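Local coordinates for C3-degrading proteinase (CppA protein) (Streptococcus pneumoniae, PDB 3E0R), which is thought to degrade complement component C3, although its two family regions belong to the glyoxalase clan, at residues A[98-103]-A[137-142]; A[118-123]-A[128-133]; A[155-160]-A[197-202]; A[213-218]-A[239-244]. All coordinates share one frame; numbering follows the deposited sequence.

Contact 1 (A[98-103]-A[137-142]); sequences HRLYKG and PEFQTD
L100 overlaps P137 and reaches the ring of F139, pushing its two methyl branches outward from strand 99-102 into the irregular segment 137-142. The setting is one of the two mixed sheets of a glyoxalase-clan protein: strand 99-102 lies between strand 107-112 and the outermost strand 131-132, antiparallel to both, and segment 137-142 belongs to the long connection that leaves strand 131-132 and eventually enters strand 151-159. With CG lying opposite the backbone N (chi1 -173°), the L100 side chain extends away from its strand and divides its ends between two partners. L100 CD2 runs end-on into the CD corner of P137, 3.3 Å away, which is tighter than ordinary carbon contact. CD1 goes to the phenylalanine, whose side chain arrives from the opposite direction.

No hydrogen bond joins the two segments, and the backbones stay well apart, with the CA atoms of L100 and P137 separated by 9.6 Å; the attraction is purely apolar. L91 of helix 84-91 touches both L100 and F139, so helix, strand and loop share one small hydrophobic cluster. F139 also meets Y107 edge-to-face. Just before L100, H98 and R99 both face E110 in a classic beta bulge, and R99 NH1 forms a salt bridge with E132 OE2. The looser half of the contact is at the ring, where L100 CD1 comes obliquely to F139 CZ at 4.2 Å.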
# COMPACT_ATOMS: atom_id res chain seq x y z
N HIS A 98 12.49 1.40 12.28
CA HIS A 98 13.06 0.04 12.32
C HIS A 98 14.50 0.04 11.79
O HIS A 98 15.32 -0.68 12.29
CB HIS A 98 12.20 -0.96 11.52
CG HIS A 98 12.74 -2.37 11.53
ND1 HIS A 98 12.65 -3.20 12.64
CD2 HIS A 98 13.33 -3.10 10.56
CE1 HIS A 98 13.19 -4.37 12.35
NE2 HIS A 98 13.61 -4.34 11.10
N ARG A 99 14.79 0.85 10.77
CA ARG A 99 16.10 0.85 10.10
C ARG A 99 16.25 2.09 9.25
O ARG A 99 15.27 2.56 8.64
CB ARG A 99 16.18 -0.36 9.21
CG ARG A 99 17.57 -0.82 8.91
CD ARG A 99 17.48 -2.12 8.10
NE ARG A 99 16.84 -3.21 8.83
CZ ARG A 99 17.47 -4.02 9.66
NH1 ARG A 99 18.78 -3.89 9.86
NH2 ARG A 99 16.80 -4.97 10.27
N LEU A 100 17.47 2.62 9.19
CA LEU A 100 17.77 3.87 8.51
C LEU A 100 18.68 3.57 7.35
O LEU A 100 19.56 2.73 7.44
CB LEU A 100 18.46 4.85 9.49
CG LEU A 100 18.76 6.32 9.12
CD1 LEU A 100 17.52 7.17 8.68
CD2 LEU A 100 19.47 6.98 10.32
N TYR A 101 18.41 4.23 6.24
CA TYR A 101 19.20 4.12 5.02
C TYR A 101 19.57 5.52 4.55
O TYR A 101 19.08 6.51 5.08
CB TYR A 101 18.42 3.44 3.89
CG TYR A 101 17.90 2.06 4.20
CD1 TYR A 101 18.59 0.91 3.78
CD2 TYR A 101 16.70 1.89 4.88
CE1 TYR A 101 18.11 -0.35 4.07
CE2 TYR A 101 16.21 0.66 5.17
CZ TYR A 101 16.90 -0.48 4.76
OH TYR A 101 16.38 -1.74 5.04
N LYS A 102 20.44 5.58 3.56
CA LYS A 102 20.64 6.81 2.79
C LYS A 102 21.04 6.42 1.39
O LYS A 102 21.81 5.48 1.20
CB LYS A 102 21.69 7.71 3.42
CG LYS A 102 22.09 8.90 2.48
CD LYS A 102 22.64 10.13 3.19
CE LYS A 102 22.89 11.31 2.19
NZ LYS A 102 21.70 11.61 1.32
N GLY A 103 20.51 7.13 0.40
CA GLY A 103 20.91 6.94 -0.98
C GLY A 103 21.39 8.21 -1.66
O GLY A 103 21.80 9.18 -1.01
N PRO A 137 21.89 9.51 13.03
CA PRO A 137 22.16 10.91 13.33
C PRO A 137 20.98 11.61 13.98
O PRO A 137 19.91 11.02 14.16
CB PRO A 137 22.44 11.52 11.95
CG PRO A 137 21.88 10.60 10.96
CD PRO A 137 21.47 9.32 11.63
N GLU A 138 21.21 12.86 14.35
CA GLU A 138 20.16 13.75 14.83
C GLU A 138 19.73 14.57 13.62
O GLU A 138 20.57 14.98 12.82
CB GLU A 138 20.69 14.66 15.94
CG GLU A 138 21.40 13.93 17.09
CD GLU A 138 22.03 14.87 18.09
OE1 GLU A 138 21.74 16.08 18.01
OE2 GLU A 138 22.81 14.42 18.95
N PHE A 139 18.42 14.78 13.49
CA PHE A 139 17.84 15.46 12.33
C PHE A 139 17.21 16.81 12.69
O PHE A 139 16.39 16.89 13.61
CB PHE A 139 16.81 14.55 11.64
CG PHE A 139 17.42 13.34 10.98
CD1 PHE A 139 18.00 13.44 9.72
CD2 PHE A 139 17.41 12.10 11.62
CE1 PHE A 139 18.57 12.33 9.10
CE2 PHE A 139 17.97 10.97 11.01
CZ PHE A 139 18.54 11.09 9.75
N GLN A 140 17.62 17.86 11.98
CA GLN A 140 17.05 19.19 12.15
C GLN A 140 16.06 19.46 11.04
O GLN A 140 15.96 18.69 10.09
CB GLN A 140 18.15 20.27 12.17
CG GLN A 140 18.80 20.43 13.55
CD GLN A 140 20.17 21.05 13.48
OE1 GLN A 140 21.18 20.38 13.71
NE2 GLN A 140 20.23 22.35 13.16
N THR A 141 15.31 20.54 11.18
CA THR A 141 14.25 20.83 10.23
C THR A 141 13.85 22.31 10.30
O THR A 141 13.50 22.83 11.36
CB THR A 141 13.02 19.86 10.42
OG1 THR A 141 12.12 19.97 9.31
CG2 THR A 141 12.27 20.11 11.72
N ASP A 142 13.96 22.99 9.15
CA ASP A 142 13.40 24.33 8.96
C ASP A 142 11.96 24.27 8.41
O ASP A 142 11.36 25.30 8.17
CB ASP A 142 14.28 25.16 8.02
CG ASP A 142 15.66 25.48 8.60
OD1 ASP A 142 16.28 24.60 9.23
OD2 ASP A 142 16.12 26.62 8.42

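Contact 2 (A[118-123]-A[128-133]); sequences LILIHA and ASLVEV
L130 and L120 touch at their branch ends, the two side chains reaching toward each other tip to tip. A single methyl of L130 does all the work: its CD1 sits 3.8 Å from CD1 of L120. The same methyl is also 4.0 Å from L120 CD2, so it rests against both ends of the fork. The third member is H122, which offers its aliphatic carbon rather than its imidazole, its CB lying 4.3 Å from L130 CD1. L120 and H122 alternate along strand 118-122 with I121, which points away, so both present themselves on the same face of the strand.

One step outward, A108 of strand 107-112 and Y101 of strand 99-102 also touch L130, while R76 and I78 of strand 74-81 lie against L120 and H122. The first torsion of L130 (chi1 -61°) sets CG beside the backbone N, opposite the carbonyl carbon. The imidazole is tied to the connection that follows: H122 ND1 is hydrogen-bonded to E124 N. Within the same connection, D126 holds the 3-10 segment through bonds to A128 N and S129 OG. A short connection with a 3-10 segment thus leads from strand 118-122 to the outermost strand 131-132, and beside that strand L130 lies over the intervening strands 107-112 and 99-102, in a sheet of the CppA N-terminal family, which is placed in the glyoxalase clan.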
# COMPACT_ATOMS: atom_id res chain seq x y z
N LEU A 118 5.55 -3.76 6.83
CA LEU A 118 6.83 -3.06 6.71
C LEU A 118 6.72 -2.01 5.63
O LEU A 118 6.35 -2.31 4.49
CB LEU A 118 7.93 -4.06 6.38
CG LEU A 118 9.41 -3.63 6.34
CD1 LEU A 118 9.93 -2.90 7.60
CD2 LEU A 118 10.21 -4.87 6.15
N ILE A 119 7.03 -0.77 6.01
CA ILE A 119 6.91 0.40 5.13
C ILE A 119 8.29 0.96 4.92
O ILE A 119 9.04 1.12 5.88
CB ILE A 119 5.97 1.53 5.69
CG1 ILE A 119 4.47 1.16 5.77
CG2 ILE A 119 5.95 2.74 4.74
CD1 ILE A 119 4.05 -0.13 6.39
N LEU A 120 8.64 1.21 3.66
CA LEU A 120 9.85 1.91 3.28
C LEU A 120 9.44 3.29 2.83
O LEU A 120 8.61 3.42 1.94
CB LEU A 120 10.58 1.18 2.13
CG LEU A 120 11.80 1.91 1.48
CD1 LEU A 120 12.96 2.08 2.52
CD2 LEU A 120 12.32 1.22 0.27
N ILE A 121 9.98 4.33 3.46
CA ILE A 121 9.81 5.71 2.99
C ILE A 121 11.14 6.22 2.47
O ILE A 121 12.12 6.22 3.21
CB ILE A 121 9.32 6.68 4.09
CG1 ILE A 121 8.10 6.07 4.80
CG2 ILE A 121 8.98 8.09 3.48
CD1 ILE A 121 6.97 7.10 5.02
N HIS A 122 11.15 6.65 1.22
CA HIS A 122 12.38 7.01 0.57
C HIS A 122 12.09 8.10 -0.44
O HIS A 122 10.98 8.49 -0.64
CB HIS A 122 13.00 5.77 -0.10
CG HIS A 122 12.33 5.40 -1.39
ND1 HIS A 122 12.75 5.87 -2.61
CD2 HIS A 122 11.26 4.61 -1.64
CE1 HIS A 122 11.95 5.40 -3.56
NE2 HIS A 122 11.03 4.65 -3.00
N ALA A 123 13.14 8.58 -1.10
CA ALA A 123 13.02 9.68 -2.04
C ALA A 123 13.84 9.45 -3.31
O ALA A 123 14.18 10.42 -4.00
CB ALA A 123 13.47 10.95 -1.35
N ALA A 128 17.46 0.94 -5.07
CA ALA A 128 18.66 0.08 -5.02
C ALA A 128 19.97 0.85 -4.69
O ALA A 128 21.00 0.26 -4.40
CB ALA A 128 18.78 -0.67 -6.32
N SER A 129 19.92 2.19 -4.72
CA SER A 129 21.01 3.04 -4.22
C SER A 129 21.01 3.18 -2.68
O SER A 129 21.95 3.71 -2.10
CB SER A 129 20.93 4.45 -4.86
OG SER A 129 19.77 5.15 -4.41
N LEU A 130 19.95 2.73 -2.00
CA LEU A 130 19.92 2.85 -0.54
C LEU A 130 21.00 1.99 0.14
O LEU A 130 21.11 0.80 -0.13
CB LEU A 130 18.53 2.51 0.05
CG LEU A 130 17.32 3.34 -0.35
CD1 LEU A 130 16.01 2.76 0.29
CD2 LEU A 130 17.52 4.85 -0.02
N VAL A 131 21.78 2.64 1.02
CA VAL A 131 22.78 2.01 1.91
C VAL A 131 22.38 2.21 3.39
O VAL A 131 22.14 3.31 3.86
CB VAL A 131 24.19 2.64 1.73
CG1 VAL A 131 24.79 2.36 0.34
CG2 VAL A 131 24.13 4.13 1.98
N GLU A 132 22.36 1.13 4.16
CA GLU A 132 21.98 1.23 5.57
C GLU A 132 22.97 2.04 6.41
O GLU A 132 24.14 1.70 6.45
CB GLU A 132 21.88 -0.17 6.16
CG GLU A 132 21.22 -0.16 7.51
CD GLU A 132 20.87 -1.54 8.02
OE1 GLU A 132 20.68 -2.49 7.20
OE2 GLU A 132 20.79 -1.67 9.27
N VAL A 133 22.52 3.11 7.08
CA VAL A 133 23.39 3.78 8.06
C VAL A 133 23.21 3.14 9.46
O VAL A 133 22.07 3.03 9.97
CB VAL A 133 23.22 5.36 8.12
CG1 VAL A 133 22.71 5.93 6.79
CG2 VAL A 133 22.36 5.76 9.30

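Contact 3 (A[155-160]-A[197-202]); sequences MELHLP and SMLKFL
No ring enters where M155 and L157 meet L199; the nearby flat group, F201, takes no part and instead has its ring stacked with that of F241. What passes between the segments is therefore all aliphatic carbon and selenium. M155, built as selenomethionine, lies obliquely over the end of L199: SE is 3.6 Å from L199 CD2, and the terminal CE follows at 3.9 Å from the same methyl. A bend about the last torsion (chi3 89°) turns CE so that both atoms can lie against this branch. The other branch of L199, CD1, faces L157, their side chains reaching toward each other tip to tip, with 4.2 Å between CD1 of L157 and CD1 of L199. Thus L199 alone answers two residues of strand 151-159, one per methyl.

The two strands belong to different sheets. Strand 151-159 is flanked by strands 74-81 and 176-180, and L74 touches M155 while L176 and F178 touch L157. Strand 196-203 lies between strands 9-18 and 238-243, where L239 packs on L199. The contact is thus part of the buried interface between the two mixed sheets of this glyoxalase-clan protein. Neither hydrogen bond nor charge joins the segments, so cohesion here rests on dispersion and on the exclusion of water; selenium makes the nearest approach, at a place where the natural methionine would present sulfur.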
# COMPACT_ATOMS: atom_id res chain seq x y z
N MSE A 155 4.38 -1.14 -4.23
CA MSE A 155 4.50 -2.23 -3.25
C MSE A 155 5.22 -3.47 -3.76
O MSE A 155 5.28 -3.74 -4.96
CB MSE A 155 3.09 -2.62 -2.80
CG MSE A 155 2.33 -3.32 -3.87
SE MSE A 155 0.45 -3.08 -3.61
CE MSE A 155 0.25 -1.41 -4.64
N GLU A 156 5.74 -4.25 -2.82
CA GLU A 156 6.22 -5.57 -3.11
C GLU A 156 5.20 -6.54 -2.54
O GLU A 156 4.75 -6.34 -1.41
CB GLU A 156 7.58 -5.79 -2.50
CG GLU A 156 8.67 -5.09 -3.24
CD GLU A 156 9.85 -4.73 -2.37
OE1 GLU A 156 9.97 -5.19 -1.22
OE2 GLU A 156 10.71 -3.99 -2.89
N LEU A 157 4.81 -7.55 -3.32
CA LEU A 157 3.81 -8.52 -2.92
C LEU A 157 4.39 -9.89 -2.89
O LEU A 157 5.09 -10.26 -3.80
CB LEU A 157 2.62 -8.48 -3.87
CG LEU A 157 1.85 -7.16 -3.96
CD1 LEU A 157 0.63 -7.32 -4.81
CD2 LEU A 157 1.45 -6.58 -2.59
N HIS A 158 4.11 -10.66 -1.84
CA HIS A 158 4.56 -12.02 -1.70
C HIS A 158 3.57 -12.97 -2.39
O HIS A 158 2.37 -13.00 -2.06
CB HIS A 158 4.71 -12.39 -0.21
CG HIS A 158 5.96 -11.86 0.44
ND1 HIS A 158 5.94 -11.25 1.67
CD2 HIS A 158 7.26 -11.91 0.07
CE1 HIS A 158 7.17 -10.92 2.02
NE2 HIS A 158 7.99 -11.32 1.06
N LEU A 159 4.07 -13.73 -3.36
CA LEU A 159 3.22 -14.60 -4.21
C LEU A 159 3.79 -16.03 -4.24
O LEU A 159 4.95 -16.22 -4.62
CB LEU A 159 3.10 -14.04 -5.63
CG LEU A 159 2.03 -14.62 -6.59
CD1 LEU A 159 0.58 -14.26 -6.18
CD2 LEU A 159 2.26 -14.20 -8.04
N PRO A 160 2.97 -17.03 -3.85
CA PRO A 160 3.49 -18.41 -3.91
C PRO A 160 3.90 -18.83 -5.32
O PRO A 160 3.45 -18.23 -6.30
CB PRO A 160 2.32 -19.27 -3.40
CG PRO A 160 1.35 -18.30 -2.76
CD PRO A 160 1.56 -16.98 -3.39
N SER A 197 -5.96 -6.58 1.35
CA SER A 197 -7.22 -7.23 1.06
C SER A 197 -7.82 -6.81 -0.27
O SER A 197 -8.61 -7.56 -0.83
CB SER A 197 -8.22 -6.95 2.14
OG SER A 197 -8.51 -5.57 2.24
N MSE A 198 -7.45 -5.63 -0.75
CA MSE A 198 -7.87 -5.16 -2.04
C MSE A 198 -6.83 -4.29 -2.73
O MSE A 198 -6.14 -3.53 -2.12
CB MSE A 198 -9.16 -4.38 -1.87
CG MSE A 198 -9.72 -3.79 -3.14
SE MSE A 198 -11.53 -3.17 -2.79
CE MSE A 198 -11.30 -1.33 -3.36
N LEU A 199 -6.77 -4.42 -4.04
CA LEU A 199 -6.10 -3.44 -4.92
C LEU A 199 -7.19 -2.76 -5.75
O LEU A 199 -8.01 -3.44 -6.34
CB LEU A 199 -5.09 -4.17 -5.80
CG LEU A 199 -3.93 -4.77 -5.01
CD1 LEU A 199 -3.22 -5.92 -5.69
CD2 LEU A 199 -2.94 -3.67 -4.69
N LYS A 200 -7.25 -1.43 -5.74
CA LYS A 200 -8.16 -0.72 -6.62
C LYS A 200 -7.42 -0.12 -7.80
O LYS A 200 -6.40 0.53 -7.62
CB LYS A 200 -8.88 0.38 -5.86
CG LYS A 200 -9.94 1.03 -6.68
CD LYS A 200 -10.32 2.37 -6.25
CE LYS A 200 -11.46 2.33 -5.31
NZ LYS A 200 -11.99 0.97 -5.13
N PHE A 201 -7.92 -0.35 -9.01
CA PHE A 201 -7.32 0.16 -10.22
C PHE A 201 -8.20 1.25 -10.80
O PHE A 201 -9.36 1.00 -11.18
CB PHE A 201 -7.13 -0.97 -11.24
CG PHE A 201 -6.36 -2.13 -10.69
CD1 PHE A 201 -5.03 -2.29 -10.99
CD2 PHE A 201 -6.98 -3.06 -9.88
CE1 PHE A 201 -4.33 -3.35 -10.46
CE2 PHE A 201 -6.30 -4.11 -9.39
CZ PHE A 201 -4.95 -4.24 -9.65
N LEU A 202 -7.68 2.46 -10.81
CA LEU A 202 -8.31 3.55 -11.52
C LEU A 202 -7.79 3.56 -12.96
O LEU A 202 -6.58 3.53 -13.19
CB LEU A 202 -8.05 4.87 -10.81
CG LEU A 202 -8.53 5.05 -9.37
CD1 LEU A 202 -8.39 6.52 -8.98
CD2 LEU A 202 -9.97 4.63 -9.18

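Contact 4 (A[213-218]-A[239-244]); sequences QKFEST and LWFEEV
F215 puts the far end of its ring between L239 and F241, two residues on the same face of strand 238-243. It is the first residue to leave helical geometry after helix 208-214, and it opens a type I turn that runs to T218. Its CG stands opposite the carbonyl carbon (chi1 -64°), and L239 and F241 adopt the same setting of the first torsion. L239 crosses F215 at about a right angle and brings CD1 to the ring edge, near its plane, 3.8 Å from CE1 of F215 and 3.9 Å from its CZ. F241 comes from the opposite direction and meets F215 obliquely, CE2 to CE2 at 4.0 Å.

One face of the F215 ring carries the aliphatic part of K214, whose CG lies 4.0 Å above the ring plane toward the rim. The lysine chain then runs on to a salt bridge between its NZ and E171 OE2. F215, just past the helix, joins F166 from a loop and F229 and F241 from the sheet in an aromatic cluster, and F241 is stacked on F201.

W240 and E242 alternate with these residues along the strand and are joined by a hydrogen bond from W240 NE1 to E242 OE2, 3.0 Å long and nearly straight, with an N-H…O angle of 162°. The acceptor lies in the indole plane, whereas the indole meets the carboxylate from 55° above the carboxylate's own plane. Chemically the strand thus divides its work: L239 and F241 meet F215 by apolar contact alone, while the neighbouring W240 and E242 pair through their hydrogen bond.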
# COMPACT_ATOMS: atom_id res chain seq x y z
N GLN A 213 -14.26 -11.40 -19.51
CA GLN A 213 -13.36 -12.36 -20.17
C GLN A 213 -12.13 -12.76 -19.37
O GLN A 213 -11.86 -13.94 -19.23
CB GLN A 213 -12.94 -11.79 -21.50
CG GLN A 213 -12.03 -12.65 -22.27
CD GLN A 213 -11.86 -12.16 -23.70
OE1 GLN A 213 -11.01 -12.69 -24.42
NE2 GLN A 213 -12.67 -11.14 -24.12
N LYS A 214 -11.38 -11.78 -18.88
CA LYS A 214 -10.22 -12.02 -17.98
C LYS A 214 -10.50 -12.93 -16.76
O LYS A 214 -9.79 -13.92 -16.53
CB LYS A 214 -9.68 -10.66 -17.50
CG LYS A 214 -8.29 -10.71 -16.85
CD LYS A 214 -7.74 -9.28 -16.68
CE LYS A 214 -6.65 -9.21 -15.62
NZ LYS A 214 -5.41 -9.91 -16.10
N PHE A 215 -11.57 -12.63 -16.04
CA PHE A 215 -11.96 -13.31 -14.79
C PHE A 215 -13.04 -14.37 -14.94
O PHE A 215 -13.61 -14.80 -13.96
CB PHE A 215 -12.46 -12.26 -13.79
CG PHE A 215 -11.41 -11.33 -13.40
CD1 PHE A 215 -10.47 -11.71 -12.45
CD2 PHE A 215 -11.30 -10.10 -14.03
CE1 PHE A 215 -9.47 -10.85 -12.10
CE2 PHE A 215 -10.32 -9.23 -13.69
CZ PHE A 215 -9.38 -9.60 -12.72
N GLU A 216 -13.30 -14.77 -16.18
CA GLU A 216 -14.25 -15.80 -16.55
C GLU A 216 -14.12 -17.08 -15.71
O GLU A 216 -15.11 -17.74 -15.40
CB GLU A 216 -14.03 -16.12 -18.04
CG GLU A 216 -15.23 -16.54 -18.88
CD GLU A 216 -14.84 -16.85 -20.35
OE1 GLU A 216 -13.61 -16.87 -20.68
OE2 GLU A 216 -15.76 -17.07 -21.19
N SER A 217 -12.89 -17.43 -15.35
CA SER A 217 -12.62 -18.65 -14.56
C SER A 217 -12.90 -18.51 -13.05
O SER A 217 -12.41 -19.32 -12.24
CB SER A 217 -11.14 -19.08 -14.73
OG SER A 217 -10.25 -18.22 -14.02
N THR A 218 -13.69 -17.50 -12.68
CA THR A 218 -13.73 -17.03 -11.29
C THR A 218 -15.02 -16.22 -10.91
O THR A 218 -15.84 -15.87 -11.76
CB THR A 218 -12.41 -16.21 -11.00
OG1 THR A 218 -12.12 -16.20 -9.59
CG2 THR A 218 -12.52 -14.77 -11.51
N LEU A 239 -9.80 -7.30 -6.57
CA LEU A 239 -9.25 -6.43 -7.64
C LEU A 239 -10.39 -5.61 -8.16
O LEU A 239 -11.25 -6.14 -8.85
CB LEU A 239 -8.62 -7.26 -8.76
CG LEU A 239 -7.52 -8.26 -8.33
CD1 LEU A 239 -7.21 -9.19 -9.48
CD2 LEU A 239 -6.26 -7.56 -7.71
N TRP A 240 -10.41 -4.33 -7.80
CA TRP A 240 -11.51 -3.44 -8.14
C TRP A 240 -11.04 -2.50 -9.24
O TRP A 240 -9.99 -1.84 -9.13
CB TRP A 240 -11.93 -2.73 -6.87
CG TRP A 240 -13.00 -1.60 -6.92
CD1 TRP A 240 -12.97 -0.44 -7.68
CD2 TRP A 240 -14.16 -1.48 -6.05
NE1 TRP A 240 -14.03 0.37 -7.34
CE2 TRP A 240 -14.78 -0.24 -6.35
CE3 TRP A 240 -14.69 -2.28 -5.02
CZ2 TRP A 240 -15.94 0.22 -5.69
CZ3 TRP A 240 -15.87 -1.85 -4.36
CH2 TRP A 240 -16.48 -0.60 -4.71
N PHE A 241 -11.84 -2.43 -10.32
CA PHE A 241 -11.58 -1.50 -11.43
C PHE A 241 -12.73 -0.49 -11.60
O PHE A 241 -13.91 -0.88 -11.63
CB PHE A 241 -11.42 -2.28 -12.75
CG PHE A 241 -10.41 -3.38 -12.72
CD1 PHE A 241 -9.19 -3.24 -13.32
CD2 PHE A 241 -10.70 -4.59 -12.13
CE1 PHE A 241 -8.26 -4.27 -13.29
CE2 PHE A 241 -9.77 -5.64 -12.11
CZ PHE A 241 -8.56 -5.47 -12.67
N GLU A 242 -12.38 0.80 -11.72
CA GLU A 242 -13.32 1.85 -12.02
C GLU A 242 -12.62 3.00 -12.80
O GLU A 242 -11.39 3.08 -12.83
CB GLU A 242 -14.03 2.35 -10.76
CG GLU A 242 -13.18 2.98 -9.69
CD GLU A 242 -14.01 3.64 -8.54
OE1 GLU A 242 -13.58 4.73 -8.05
OE2 GLU A 242 -15.07 3.07 -8.12
N GLU A 243 -13.39 3.84 -13.46
CA GLU A 243 -12.84 5.07 -14.02
C GLU A 243 -12.42 6.09 -12.98
O GLU A 243 -13.02 6.22 -11.93
CB GLU A 243 -13.79 5.76 -15.01
CG GLU A 243 -13.61 5.30 -16.43
CD GLU A 243 -14.81 5.59 -17.28
OE1 GLU A 243 -15.35 6.72 -17.15
OE2 GLU A 243 -15.23 4.70 -18.09
N VAL A 244 -11.38 6.83 -13.38
CA VAL A 244 -10.81 7.95 -12.62
C VAL A 244 -11.56 9.25 -12.79
O VAL A 244 -12.79 9.34 -12.57
CB VAL A 244 -9.41 8.24 -13.14
CG1 VAL A 244 -9.48 8.74 -14.65
CG2 VAL A 244 -8.79 9.26 -12.26

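The four contacts run across the molecule in two pairs. Contacts 1 and 2 have centres about 11 Å apart and share an edge of the seven-stranded sheet, where K102 O and V131 N lie 2.8 Å apart in a probable backbone hydrogen bond. Contacts 3 and 4, with centres about 14 Å apart, meet through neighbouring strands 196-203 and 238-243: L199 O is 2.9 Å from W240 N, again a probable hydrogen bond. Contact 3 is the bridge, since its strand 151-159 lies in the same sheet as strands 99-102 and 118-122; its centre is about 20 Å from that of contact 2. Contacts 1 and 4 lie on opposite sides of the chain's centre, about 41 Å between centres.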